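Local coordinates for protein serpin 2 (Anopheles gambiae, PDB 3PZF) that inhibits the clip-domain serine proteases CLIPB9, CLIPB10 and CLIPB4, so preventing phenoloxidase activation and restraining the melanization immune response of the mosquito hemolymph, at residues 161-166 with 289-294; 41-46 with 333-338; 32-37 with 389-394; 108-113 with 132-137. One frame throughout, in Å; residues are numbered along the deposited sequence.

In the fold
Followed from the N terminus, the chain first lays down helix 24-35, whose end meets the last strand, 386-392, in interaction 3; this contact closes the widest loop and encloses the other three. Just inside it, interaction 2 brings strand 41-43 and the start of helix 45-58 onto strand 332-341. Within that loop interactions 4 and 1 follow in series, and none of the four cross. Interaction 4 joins neighbouring strands 105-115 and 134-139, while interaction 1 sets the loop after helix 144-158 against strand 277-295. Strands 277-295 and 332-341 pair, linking interactions 1 and 2, and strands 41-43 and 386-392 pair, linking 2 and 3.

Interaction 1 of 4, residues 161-166 with 289-294; sequences GRLREI and KFDFSE
The loop carrying Arg162 and Leu163 runs beside strand 289-294 at 24° to its direction, the Leu163 and Asp291 CA atoms 7.9 Å apart, so side chains rather than backbone bonds span the gap. Arg162 reaches the strand. Its chain leaves anti to the backbone N and then bends at chi2 (57°), which carries the guanidinium across, where NH2 makes a weak hydrogen bond of 3.3 Å to Phe290 O (N-H...O 134°). The extended Lys289 lays its CE over one face of the guanidinium, 4.2 Å above the centre, which leaves Lys289 NZ 5.3 Å from Arg162 NE. Asp291 OD2 is 4.1 Å from Arg162 NH1, beyond a salt bridge, and water 1 fills in, accepting from Arg162 NH1 at 3.1 Å and donating to Asp291 OD2 at 2.9 Å. Further along the strand, Leu163 CD2 packs on Asp291 CB at 3.9 Å. Arg162 has its strongest partner in Glu347, a salt bridge to the hinge region required for peptidase binding. This is the serpin fold's loop between helix F and strand 3 of sheet A, lying across the face of that sheet.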
loop_
_atom_site.group_PDB
_atom_site.type_symbol
_atom_site.label_atom_id
_atom_site.label_comp_id
_atom_site.label_asym_id
_atom_site.label_seq_id
_atom_site.Cartn_x
_atom_site.Cartn_y
_atom_site.Cartn_z
ATOM N N GLY A 161 -15.031 -0.525 -9.267
ATOM C CA GLY A 161 -14.682 -0.008 -10.577
ATOM C C GLY A 161 -13.537 1.007 -10.602
ATOM O O GLY A 161 -13.207 1.544 -11.677
ATOM N N ARG A 162 -12.919 1.265 -9.448
ATOM C CA ARG A 162 -11.822 2.229 -9.378
ATOM C C ARG A 162 -10.669 1.694 -10.196
ATOM O O ARG A 162 -9.960 2.455 -10.847
ATOM C CB ARG A 162 -11.386 2.461 -7.929
ATOM C CG ARG A 162 -10.206 3.439 -7.753
ATOM C CD ARG A 162 -10.473 4.817 -8.363
ATOM N NE ARG A 162 -9.299 5.685 -8.209
ATOM C CZ ARG A 162 -8.227 5.641 -8.999
ATOM N NH1 ARG A 162 -8.191 4.789 -10.026
ATOM N NH2 ARG A 162 -7.208 6.463 -8.780
ATOM N N LEU A 163 -10.501 0.371 -10.152
ATOM C CA LEU A 163 -9.497 -0.329 -10.945
ATOM C C LEU A 163 -10.244 -1.342 -11.813
ATOM O O LEU A 163 -11.165 -2.005 -11.332
ATOM C CB LEU A 163 -8.511 -1.099 -10.046
ATOM C CG LEU A 163 -7.796 -0.337 -8.923
ATOM C CD1 LEU A 163 -6.921 -1.283 -8.112
ATOM C CD2 LEU A 163 -6.981 0.841 -9.494
ATOM N N ARG A 164 -9.818 -1.479 -13.066
ATOM C CA ARG A 164 -10.558 -2.235 -14.071
ATOM C C ARG A 164 -9.789 -3.438 -14.596
ATOM O O ARG A 164 -10.377 -4.337 -15.174
ATOM C CB ARG A 164 -10.875 -1.329 -15.263
ATOM C CG ARG A 164 -11.721 -0.109 -14.945
ATOM C CD ARG A 164 -13.167 -0.488 -14.674
ATOM N NE ARG A 164 -14.000 0.692 -14.445
ATOM C CZ ARG A 164 -15.306 0.747 -14.688
ATOM N NH1 ARG A 164 -15.945 -0.311 -15.176
ATOM N NH2 ARG A 164 -15.974 1.867 -14.448
ATOM N N GLU A 165 -8.472 -3.448 -14.433
ATOM C CA GLU A 165 -7.690 -4.566 -14.942
ATOM C C GLU A 165 -6.326 -4.583 -14.309
ATOM O O GLU A 165 -5.815 -3.557 -13.847
ATOM C CB GLU A 165 -7.519 -4.487 -16.460
ATOM C CG GLU A 165 -6.580 -3.382 -16.907
ATOM C CD GLU A 165 -7.251 -2.016 -16.899
ATOM O OE1 GLU A 165 -6.590 -1.008 -16.543
ATOM O OE2 GLU A 165 -8.446 -1.955 -17.264
ATOM N N ILE A 166 -5.721 -5.757 -14.315
ATOM C CA ILE A 166 -4.419 -5.904 -13.716
ATOM C C ILE A 166 -3.527 -6.851 -14.512
ATOM O O ILE A 166 -2.313 -6.801 -14.384
ATOM C CB ILE A 166 -4.557 -6.363 -12.261
ATOM C CG1 ILE A 166 -3.220 -6.267 -11.532
ATOM C CG2 ILE A 166 -5.094 -7.797 -12.189
ATOM C CD1 ILE A 166 -3.380 -6.389 -10.002
ATOM N N LYS A 289 -4.491 11.947 -9.356
ATOM C CA LYS A 289 -5.271 10.737 -9.491
ATOM C C LYS A 289 -4.504 9.778 -10.393
ATOM O O LYS A 289 -4.254 10.078 -11.564
ATOM C CB LYS A 289 -6.622 11.069 -10.124
ATOM C CG LYS A 289 -7.485 9.840 -10.429
ATOM C CD LYS A 289 -8.825 10.236 -10.984
ATOM C CE LYS A 289 -9.760 9.026 -11.069
ATOM N NZ LYS A 289 -11.122 9.400 -11.566
ATOM N N PHE A 290 -4.131 8.610 -9.868
ATOM C CA PHE A 290 -3.383 7.657 -10.682
ATOM C C PHE A 290 -3.468 6.264 -10.077
ATOM O O PHE A 290 -3.976 6.064 -8.972
ATOM C CB PHE A 290 -1.897 8.074 -10.813
ATOM C CG PHE A 290 -1.070 7.915 -9.525
ATOM C CD1 PHE A 290 -0.268 6.792 -9.296
ATOM C CD2 PHE A 290 -1.060 8.930 -8.567
ATOM C CE1 PHE A 290 0.497 6.671 -8.123
ATOM C CE2 PHE A 290 -0.325 8.813 -7.392
ATOM C CZ PHE A 290 0.472 7.693 -7.166
ATOM N N ASP A 291 -2.983 5.293 -10.828
ATOM C CA ASP A 291 -2.871 3.965 -10.280
ATOM C C ASP A 291 -1.513 3.377 -10.633
ATOM O O ASP A 291 -0.763 3.908 -11.456
ATOM C CB ASP A 291 -4.032 3.090 -10.735
ATOM C CG ASP A 291 -4.217 3.088 -12.193
ATOM O OD1 ASP A 291 -3.304 2.624 -12.903
ATOM O OD2 ASP A 291 -5.297 3.523 -12.627
ATOM N N PHE A 292 -1.196 2.262 -10.002
ATOM C CA PHE A 292 0.145 1.724 -10.116
ATOM C C PHE A 292 -0.005 0.225 -9.905
ATOM O O PHE A 292 -0.637 -0.207 -8.940
ATOM C CB PHE A 292 1.096 2.302 -9.056
ATOM C CG PHE A 292 2.507 1.801 -9.200
ATOM C CD1 PHE A 292 3.347 2.322 -10.178
ATOM C CD2 PHE A 292 2.976 0.750 -8.409
ATOM C CE1 PHE A 292 4.643 1.839 -10.339
ATOM C CE2 PHE A 292 4.274 0.260 -8.571
ATOM C CZ PHE A 292 5.106 0.820 -9.538
ATOM N N SER A 293 0.501 -0.541 -10.856
ATOM C CA SER A 293 0.393 -1.997 -10.836
ATOM C C SER A 293 1.796 -2.562 -10.976
ATOM O O SER A 293 2.620 -1.995 -11.696
ATOM C CB SER A 293 -0.471 -2.458 -12.011
ATOM O OG SER A 293 -0.830 -3.814 -11.877
ATOM N N GLU A 294 2.081 -3.682 -10.329
ATOM C CA GLU A 294 3.401 -4.283 -10.457
ATOM C C GLU A 294 3.357 -5.778 -10.155
ATOM O O GLU A 294 2.583 -6.226 -9.311
ATOM C CB GLU A 294 4.413 -3.612 -9.522
ATOM C CG GLU A 294 5.835 -4.146 -9.706
ATOM C CD GLU A 294 6.896 -3.270 -9.082
ATOM O OE1 GLU A 294 6.625 -2.679 -8.014
ATOM O OE2 GLU A 294 8.001 -3.170 -9.658
HETATM O O HOH W 1 -6.104 6.147 -11.826
#

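Interaction 2 of 4, residues 41-46 with 333-338; sequences VVLSPF and IFQKAG
Gln335 pushes its side chain against the backbone turn at Leu43 and Ser44, its terminal amide lying beside the Ser44 peptide. With CG anti to the backbone N (chi1 177°) and the chain straight beyond it, the amide is carried well off strand 333-338, a span that suits a long, uncharged polar residue. Two positions on, Ala337 points the same way but is small: its CB meets Val42 CG1 at 4.1 Å and lies 4.4 Å from Leu43 CA. Val42 also brings CG1 to 3.4 Å from Ala337 O, so a branched apolar side chain lies over the strand backbone. Strands 41-43 and 333-338 approach to 6.1 Å at 112°, and so pack face on rather than pairing. Ser44, which meets the amide, is held by second-shell groups: its OG bonds Leu387 O and Ser47 OG, and as the N-cap of helix 45-58 it also caps a backbone N in the first turn. Pro45 follows it, where a helix tolerates a residue lacking an N-H. Ser47 and Val48 of the helix also touch Gln335. A helix start buried beneath the middle of sheet A is consistent with the shutter region of serpins, where the sheet's central strands part to admit the reactive loop.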
loop_
_atom_site.group_PDB
_atom_site.type_symbol
_atom_site.label_atom_id
_atom_site.label_comp_id
_atom_site.label_asym_id
_atom_site.label_seq_id
_atom_site.Cartn_x
_atom_site.Cartn_y
_atom_site.Cartn_z
ATOM N N VAL A 41 4.204 6.481 -7.811
ATOM C CA VAL A 41 4.077 5.108 -7.357
ATOM C C VAL A 41 3.046 5.110 -6.251
ATOM O O VAL A 41 3.017 6.048 -5.455
ATOM C CB VAL A 41 5.399 4.565 -6.786
ATOM C CG1 VAL A 41 5.184 3.150 -6.153
ATOM C CG2 VAL A 41 6.488 4.475 -7.845
ATOM N N VAL A 42 2.210 4.067 -6.169
ATOM C CA VAL A 42 1.409 3.862 -4.951
ATOM C C VAL A 42 1.270 2.341 -4.759
ATOM O O VAL A 42 1.074 1.584 -5.723
ATOM C CB VAL A 42 0.027 4.569 -5.039
ATOM C CG1 VAL A 42 -0.819 3.986 -6.162
ATOM C CG2 VAL A 42 -0.727 4.506 -3.716
ATOM N N LEU A 43 1.466 1.889 -3.529
ATOM C CA LEU A 43 1.268 0.476 -3.237
ATOM C C LEU A 43 0.736 0.307 -1.805
ATOM O O LEU A 43 0.567 1.289 -1.066
ATOM C CB LEU A 43 2.598 -0.278 -3.418
ATOM C CG LEU A 43 3.656 0.079 -2.363
ATOM C CD1 LEU A 43 4.471 -1.189 -1.985
ATOM C CD2 LEU A 43 4.588 1.191 -2.821
ATOM N N SER A 44 0.449 -0.929 -1.419
ATOM C CA SER A 44 -0.012 -1.175 -0.050
ATOM C C SER A 44 0.963 -2.128 0.638
ATOM O O SER A 44 0.884 -3.336 0.449
ATOM C CB SER A 44 -1.429 -1.757 -0.037
ATOM O OG SER A 44 -1.791 -2.126 1.300
ATOM N N PRO A 45 1.905 -1.573 1.423
ATOM C CA PRO A 45 2.924 -2.451 2.013
ATOM C C PRO A 45 2.291 -3.427 2.978
ATOM O O PRO A 45 2.673 -4.594 2.997
ATOM C CB PRO A 45 3.870 -1.486 2.752
ATOM C CG PRO A 45 3.597 -0.104 2.103
ATOM C CD PRO A 45 2.160 -0.130 1.660
ATOM N N PHE A 46 1.318 -2.980 3.755
ATOM C CA PHE A 46 0.660 -3.918 4.680
ATOM C C PHE A 46 0.055 -5.100 3.877
ATOM O O PHE A 46 0.154 -6.262 4.287
ATOM C CB PHE A 46 -0.435 -3.209 5.463
ATOM C CG PHE A 46 -1.306 -4.150 6.240
ATOM C CD1 PHE A 46 -0.791 -4.810 7.337
ATOM C CD2 PHE A 46 -2.629 -4.381 5.871
ATOM C CE1 PHE A 46 -1.581 -5.706 8.065
ATOM C CE2 PHE A 46 -3.435 -5.267 6.619
ATOM C CZ PHE A 46 -2.891 -5.928 7.700
ATOM N N ILE A 333 2.936 -12.885 -8.620
ATOM C CA ILE A 333 2.192 -12.108 -7.641
ATOM C C ILE A 333 1.965 -10.728 -8.232
ATOM O O ILE A 333 2.911 -10.065 -8.670
ATOM C CB ILE A 333 2.969 -11.955 -6.303
ATOM C CG1 ILE A 333 3.259 -13.345 -5.718
ATOM C CG2 ILE A 333 2.174 -11.113 -5.313
ATOM C CD1 ILE A 333 4.070 -13.314 -4.431
ATOM N N PHE A 334 0.713 -10.290 -8.253
ATOM C CA PHE A 334 0.398 -8.964 -8.794
ATOM C C PHE A 334 -0.277 -8.123 -7.717
ATOM O O PHE A 334 -1.116 -8.625 -6.963
ATOM C CB PHE A 334 -0.552 -9.075 -9.992
ATOM C CG PHE A 334 0.039 -9.768 -11.203
ATOM C CD1 PHE A 334 0.904 -9.091 -12.056
ATOM C CD2 PHE A 334 -0.315 -11.070 -11.514
ATOM C CE1 PHE A 334 1.432 -9.721 -13.174
ATOM C CE2 PHE A 334 0.215 -11.712 -12.627
ATOM C CZ PHE A 334 1.081 -11.029 -13.461
ATOM N N GLN A 335 0.071 -6.837 -7.641
ATOM C CA GLN A 335 -0.663 -5.939 -6.771
ATOM C C GLN A 335 -1.000 -4.677 -7.550
ATOM O O GLN A 335 -0.177 -4.188 -8.333
ATOM C CB GLN A 335 0.175 -5.534 -5.540
ATOM C CG GLN A 335 -0.557 -4.531 -4.673
ATOM C CD GLN A 335 0.140 -4.217 -3.340
ATOM O OE1 GLN A 335 -0.269 -4.689 -2.270
ATOM N NE2 GLN A 335 1.150 -3.369 -3.400
ATOM N N LYS A 336 -2.203 -4.156 -7.369
ATOM C CA LYS A 336 -2.523 -2.856 -7.981
ATOM C C LYS A 336 -3.279 -2.002 -6.975
ATOM O O LYS A 336 -4.044 -2.509 -6.155
ATOM C CB LYS A 336 -3.362 -3.026 -9.243
ATOM C CG LYS A 336 -3.609 -1.697 -10.013
ATOM C CD LYS A 336 -4.122 -2.022 -11.475
ATOM C CE LYS A 336 -4.107 -0.771 -12.370
ATOM N NZ LYS A 336 -4.438 -1.076 -13.839
ATOM N N ALA A 337 -3.037 -0.694 -7.036
ATOM C CA ALA A 337 -3.662 0.269 -6.123
ATOM C C ALA A 337 -3.940 1.557 -6.878
ATOM O O ALA A 337 -3.116 1.966 -7.683
ATOM C CB ALA A 337 -2.729 0.571 -4.961
ATOM N N GLY A 338 -5.072 2.196 -6.605
ATOM C CA GLY A 338 -5.314 3.538 -7.144
ATOM C C GLY A 338 -5.371 4.532 -5.995
ATOM O O GLY A 338 -5.703 4.177 -4.877
#

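Interaction 3 of 4, residues 32-37 with 389-394; sequences EIFKNH and AGKIEN
Phe34 offers one ring face to the aliphatic chain of Lys391, and the two side chains run antiparallel over one another. Lys391 CG sits 4.0 Å from the ring centroid and only 3° off the normal, a CH-pi contact almost exactly over the centre. The lysine's CG stands between its backbone N and carbonyl carbon (chi1 59°), and the extended rest of the chain then runs across the ring to reach Phe34's own carbonyl. There the ammonium finds three oxygens: Lys391 NZ bonds His37 O at 2.8 Å, nearly in line with the carbonyl, bonds Phe34 O at 3.1 Å from a tilted approach, and forms a salt bridge of 3.0 Å with Glu393 OE2, the carboxylate oxygen using its anti lone pair, the one away from the other oxygen. Phe34 O also accepts from His37 N, on the other face of its plane. Lysine suits the place because its methylenes pack on the aromatic face while its charge meets carbonyls at the C-terminal end of a helix, whose dipole would probably favour a cation. His37 is steadied in turn: its ND1 gives a nearly straight bond (165°) to Ile33 O, in the ring plane. Beyond, Asn40 OD1 bonds the backbone N of both Glu393 and Asn394. The contact fastens the end of serpin helix A to a core strand of sheet B near the chain's C terminus.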
loop_
_atom_site.group_PDB
_atom_site.type_symbol
_atom_site.label_atom_id
_atom_site.label_comp_id
_atom_site.label_asym_id
_atom_site.label_seq_id
_atom_site.Cartn_x
_atom_site.Cartn_y
_atom_site.Cartn_z
ATOM N N GLU A 32 12.615 -0.174 -2.145
ATOM C CA GLU A 32 12.981 -0.970 -3.316
ATOM C C GLU A 32 12.128 -0.604 -4.525
ATOM O O GLU A 32 12.627 -0.482 -5.637
ATOM C CB GLU A 32 12.817 -2.466 -3.004
ATOM C CG GLU A 32 13.040 -3.412 -4.191
ATOM C CD GLU A 32 14.472 -3.389 -4.722
ATOM O OE1 GLU A 32 15.398 -3.105 -3.939
ATOM O OE2 GLU A 32 14.668 -3.642 -5.930
ATOM N N ILE A 33 10.829 -0.461 -4.322
ATOM C CA ILE A 33 9.949 -0.104 -5.422
ATOM C C ILE A 33 10.285 1.310 -5.898
ATOM O O ILE A 33 10.464 1.530 -7.084
ATOM C CB ILE A 33 8.460 -0.178 -5.012
ATOM C CG1 ILE A 33 8.079 -1.583 -4.478
ATOM C CG2 ILE A 33 7.596 0.129 -6.184
ATOM C CD1 ILE A 33 8.414 -2.686 -5.416
ATOM N N PHE A 34 10.375 2.267 -4.980
ATOM C CA PHE A 34 10.557 3.672 -5.378
ATOM C C PHE A 34 11.855 3.876 -6.171
ATOM O O PHE A 34 11.885 4.620 -7.159
ATOM C CB PHE A 34 10.579 4.597 -4.148
ATOM C CG PHE A 34 9.230 4.814 -3.487
ATOM C CD1 PHE A 34 8.088 4.126 -3.885
ATOM C CD2 PHE A 34 9.123 5.736 -2.447
ATOM C CE1 PHE A 34 6.854 4.336 -3.237
ATOM C CE2 PHE A 34 7.902 5.944 -1.798
ATOM C CZ PHE A 34 6.772 5.259 -2.185
ATOM N N LYS A 35 12.925 3.218 -5.733
ATOM C CA LYS A 35 14.245 3.364 -6.363
ATOM C C LYS A 35 14.261 2.846 -7.793
ATOM O O LYS A 35 15.151 3.191 -8.574
ATOM C CB LYS A 35 15.308 2.612 -5.555
ATOM C CG LYS A 35 15.783 3.346 -4.299
ATOM N N ASN A 36 13.281 2.011 -8.142
ATOM C CA ASN A 36 13.236 1.414 -9.477
ATOM C C ASN A 36 12.152 1.983 -10.408
ATOM O O ASN A 36 11.968 1.502 -11.528
ATOM C CB ASN A 36 13.067 -0.111 -9.342
ATOM C CG ASN A 36 14.375 -0.807 -9.022
ATOM O OD1 ASN A 36 15.114 -1.204 -9.926
ATOM N ND2 ASN A 36 14.689 -0.925 -7.734
ATOM N N HIS A 37 11.416 2.991 -9.952
ATOM C CA HIS A 37 10.396 3.611 -10.799
ATOM C C HIS A 37 10.538 5.122 -10.764
ATOM O O HIS A 37 10.505 5.706 -9.691
ATOM C CB HIS A 37 8.990 3.212 -10.340
ATOM C CG HIS A 37 8.647 1.785 -10.639
ATOM N ND1 HIS A 37 9.060 0.740 -9.840
ATOM C CD2 HIS A 37 7.952 1.226 -11.659
ATOM C CE1 HIS A 37 8.638 -0.401 -10.356
ATOM N NE2 HIS A 37 7.966 -0.133 -11.465
ATOM N N ALA A 389 1.389 3.498 0.559
ATOM C CA ALA A 389 2.643 4.275 0.524
ATOM C C ALA A 389 2.881 4.667 -0.919
ATOM O O ALA A 389 2.582 3.897 -1.831
ATOM C CB ALA A 389 3.810 3.457 1.018
ATOM N N GLY A 390 3.424 5.853 -1.166
ATOM C CA GLY A 390 3.629 6.216 -2.569
ATOM C C GLY A 390 4.502 7.434 -2.673
ATOM O O GLY A 390 4.932 8.018 -1.652
ATOM N N LYS A 391 4.773 7.838 -3.913
ATOM C CA LYS A 391 5.459 9.099 -4.108
ATOM C C LYS A 391 4.901 9.763 -5.336
ATOM O O LYS A 391 4.334 9.119 -6.211
ATOM C CB LYS A 391 6.960 8.881 -4.251
ATOM C CG LYS A 391 7.319 7.983 -5.416
ATOM C CD LYS A 391 8.796 8.048 -5.720
ATOM C CE LYS A 391 9.097 7.204 -6.969
ATOM N NZ LYS A 391 10.481 7.369 -7.453
ATOM N N ILE A 392 5.030 11.079 -5.358
ATOM C CA ILE A 392 4.584 11.873 -6.494
ATOM C C ILE A 392 5.822 12.414 -7.172
ATOM O O ILE A 392 6.593 13.132 -6.561
ATOM C CB ILE A 392 3.712 13.033 -5.997
ATOM C CG1 ILE A 392 2.417 12.486 -5.389
ATOM C CG2 ILE A 392 3.390 14.032 -7.123
ATOM C CD1 ILE A 392 1.603 11.586 -6.362
ATOM N N GLU A 393 6.034 12.040 -8.430
ATOM C CA GLU A 393 7.096 12.629 -9.249
ATOM C C GLU A 393 6.534 13.632 -10.274
ATOM O O GLU A 393 7.242 14.542 -10.732
ATOM C CB GLU A 393 7.809 11.502 -10.009
ATOM C CG GLU A 393 8.580 10.528 -9.146
ATOM C CD GLU A 393 9.927 11.057 -8.696
ATOM O OE1 GLU A 393 10.228 12.268 -8.912
ATOM O OE2 GLU A 393 10.684 10.255 -8.112
ATOM N N ASN A 394 5.256 13.484 -10.614
ATOM C CA ASN A 394 4.616 14.319 -11.652
ATOM C C ASN A 394 3.108 14.217 -11.475
ATOM O O ASN A 394 2.469 13.304 -12.035
ATOM C CB ASN A 394 4.997 13.798 -13.042
ATOM C CG ASN A 394 4.336 14.595 -14.197
ATOM O OD1 ASN A 394 3.644 15.587 -13.981
ATOM N ND2 ASN A 394 4.549 14.134 -15.420
#

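Interaction 4 of 4, residues 108-113 with 132-137; sequences IATNFF and YHAMLE
Phe112 runs alongside Leu136, with Leu136 CD2 3.7 Å from Phe112 CB. On that same sheet face Thr110 CB meets Ala134 CB at 3.8 Å; these residues are small enough to let Leu51 and Leu54 of helix 45-58 settle against them. The backbones pair in parallel: Met135 N bonds Thr110 O, Phe112 N bonds Met135 O at 2.9 Å, and Glu137 N bonds Phe112 O at 2.9 Å, the last almost straight (168°). Asn111 CA adds a CA-H...O contact to Met135 O. On the other face Phe113 and Glu137 also run alongside each other, ring and carboxylate planes 68° apart, with Phe113 CE1 3.9 Å from Glu137 OE2. Trp154 of helix 144-158 meets the Phe113 ring edge-to-face. Where the strands diverge, water replaces direct pairing. Water 3 accepts from Thr110 N and donates to His133 O at 2.7 Å, while water 2 donates to Thr110 OG1 and Tyr132 O. Thr110 OG1 also hydrogen-bonds Asn181 OD1; a hydroxyl can give one bond and accept another. His133, with positive phi, turns the chain out of helix 122-132 into its strand, completing the beta-alpha-beta crossover of strands 2 and 1 of sheet A, with helix E between them, in the serpin fold.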
loop_
_atom_site.group_PDB
_atom_site.type_symbol
_atom_site.label_atom_id
_atom_site.label_comp_id
_atom_site.label_asym_id
_atom_site.label_seq_id
_atom_site.Cartn_x
_atom_site.Cartn_y
_atom_site.Cartn_z
ATOM N N ILE A 108 -9.506 -4.206 1.167
ATOM C CA ILE A 108 -8.342 -4.952 0.713
ATOM C C ILE A 108 -8.833 -6.304 0.179
ATOM O O ILE A 108 -9.543 -7.039 0.877
ATOM C CB ILE A 108 -7.363 -5.165 1.872
ATOM C CG1 ILE A 108 -6.788 -3.817 2.335
ATOM C CG2 ILE A 108 -6.228 -6.116 1.487
ATOM C CD1 ILE A 108 -6.124 -3.958 3.740
ATOM N N ALA A 109 -8.504 -6.619 -1.066
ATOM C CA ALA A 109 -9.016 -7.840 -1.686
ATOM C C ALA A 109 -7.863 -8.677 -2.204
ATOM O O ALA A 109 -6.947 -8.161 -2.855
ATOM C CB ALA A 109 -9.989 -7.518 -2.799
ATOM N N THR A 110 -7.924 -9.981 -1.932
ATOM C CA THR A 110 -6.818 -10.863 -2.259
ATOM C C THR A 110 -7.393 -12.192 -2.739
ATOM O O THR A 110 -8.298 -12.744 -2.109
ATOM C CB THR A 110 -5.927 -11.129 -0.994
ATOM O OG1 THR A 110 -5.448 -9.901 -0.448
ATOM C CG2 THR A 110 -4.728 -12.041 -1.327
ATOM N N ASN A 111 -6.867 -12.701 -3.851
ATOM C CA ASN A 111 -7.345 -13.950 -4.450
ATOM C C ASN A 111 -6.183 -14.752 -5.036
ATOM O O ASN A 111 -5.376 -14.203 -5.784
ATOM C CB ASN A 111 -8.336 -13.623 -5.589
ATOM C CG ASN A 111 -9.279 -14.776 -5.925
ATOM O OD1 ASN A 111 -8.943 -15.954 -5.772
ATOM N ND2 ASN A 111 -10.466 -14.428 -6.428
ATOM N N PHE A 112 -6.119 -16.044 -4.728
ATOM C CA PHE A 112 -5.305 -16.967 -5.515
ATOM C C PHE A 112 -6.165 -17.476 -6.676
ATOM O O PHE A 112 -7.241 -18.009 -6.453
ATOM C CB PHE A 112 -4.903 -18.200 -4.732
ATOM C CG PHE A 112 -3.927 -17.959 -3.610
ATOM C CD1 PHE A 112 -2.574 -18.215 -3.784
ATOM C CD2 PHE A 112 -4.380 -17.581 -2.352
ATOM C CE1 PHE A 112 -1.682 -18.030 -2.721
ATOM C CE2 PHE A 112 -3.495 -17.434 -1.294
ATOM C CZ PHE A 112 -2.149 -17.666 -1.483
ATOM N N PHE A 113 -5.691 -17.312 -7.902
ATOM C CA PHE A 113 -6.352 -17.889 -9.080
ATOM C C PHE A 113 -5.572 -19.143 -9.481
ATOM O O PHE A 113 -4.421 -19.063 -9.914
ATOM C CB PHE A 113 -6.395 -16.852 -10.212
ATOM C CG PHE A 113 -7.276 -15.654 -9.909
ATOM C CD1 PHE A 113 -8.649 -15.741 -10.073
ATOM C CD2 PHE A 113 -6.739 -14.460 -9.416
ATOM C CE1 PHE A 113 -9.467 -14.675 -9.795
ATOM C CE2 PHE A 113 -7.559 -13.381 -9.135
ATOM C CZ PHE A 113 -8.921 -13.484 -9.319
ATOM N N TYR A 132 -7.474 -13.835 6.918
ATOM C CA TYR A 132 -6.743 -12.969 5.978
ATOM C C TYR A 132 -7.659 -12.336 4.956
ATOM O O TYR A 132 -7.210 -11.597 4.080
ATOM C CB TYR A 132 -5.628 -13.769 5.289
ATOM C CG TYR A 132 -4.673 -14.390 6.296
ATOM C CD1 TYR A 132 -3.744 -13.596 6.977
ATOM C CD2 TYR A 132 -4.714 -15.752 6.594
ATOM C CE1 TYR A 132 -2.872 -14.143 7.909
ATOM C CE2 TYR A 132 -3.852 -16.305 7.520
ATOM C CZ TYR A 132 -2.936 -15.507 8.175
ATOM O OH TYR A 132 -2.084 -16.069 9.100
ATOM N N HIS A 133 -8.947 -12.621 5.073
ATOM C CA HIS A 133 -9.940 -12.056 4.177
ATOM C C HIS A 133 -9.500 -12.187 2.722
ATOM O O HIS A 133 -9.601 -11.245 1.928
ATOM C CB HIS A 133 -10.230 -10.620 4.604
ATOM C CG HIS A 133 -10.816 -10.556 5.981
ATOM N ND1 HIS A 133 -12.094 -10.993 6.259
ATOM C CD2 HIS A 133 -10.276 -10.197 7.171
ATOM C CE1 HIS A 133 -12.334 -10.858 7.551
ATOM N NE2 HIS A 133 -11.245 -10.379 8.127
ATOM N N ALA A 134 -9.009 -13.385 2.419
ATOM C CA ALA A 134 -8.551 -13.784 1.089
ATOM C C ALA A 134 -9.330 -15.004 0.599
ATOM O O ALA A 134 -9.857 -15.786 1.406
ATOM C CB ALA A 134 -7.069 -14.114 1.148
ATOM N N MET A 135 -9.386 -15.193 -0.719
ATOM C CA MET A 135 -10.113 -16.329 -1.280
ATOM C C MET A 135 -9.284 -17.013 -2.363
ATOM O O MET A 135 -8.227 -16.507 -2.749
ATOM C CB MET A 135 -11.453 -15.866 -1.845
ATOM C CG MET A 135 -12.412 -15.383 -0.769
ATOM S SD MET A 135 -14.088 -15.054 -1.359
ATOM C CE MET A 135 -14.136 -13.257 -1.262
ATOM N N LEU A 136 -9.759 -18.181 -2.799
ATOM C CA LEU A 136 -9.159 -18.919 -3.894
ATOM C C LEU A 136 -10.247 -19.296 -4.882
ATOM O O LEU A 136 -11.326 -19.752 -4.495
ATOM C CB LEU A 136 -8.467 -20.188 -3.381
ATOM C CG LEU A 136 -7.410 -19.904 -2.305
ATOM C CD1 LEU A 136 -7.983 -20.069 -0.885
ATOM C CD2 LEU A 136 -6.201 -20.803 -2.484
ATOM N N GLU A 137 -9.926 -19.146 -6.155
ATOM C CA GLU A 137 -10.857 -19.442 -7.247
ATOM C C GLU A 137 -10.160 -20.268 -8.320
ATOM O O GLU A 137 -8.989 -20.052 -8.598
ATOM C CB GLU A 137 -11.299 -18.106 -7.830
ATOM C CG GLU A 137 -12.413 -18.157 -8.842
ATOM C CD GLU A 137 -12.859 -16.755 -9.223
ATOM O OE1 GLU A 137 -13.184 -16.538 -10.403
ATOM O OE2 GLU A 137 -12.872 -15.873 -8.333
HETATM O O HOH W 2 -6.712 -9.756 2.084
HETATM O O HOH W 3 -10.659 -10.595 -0.520
#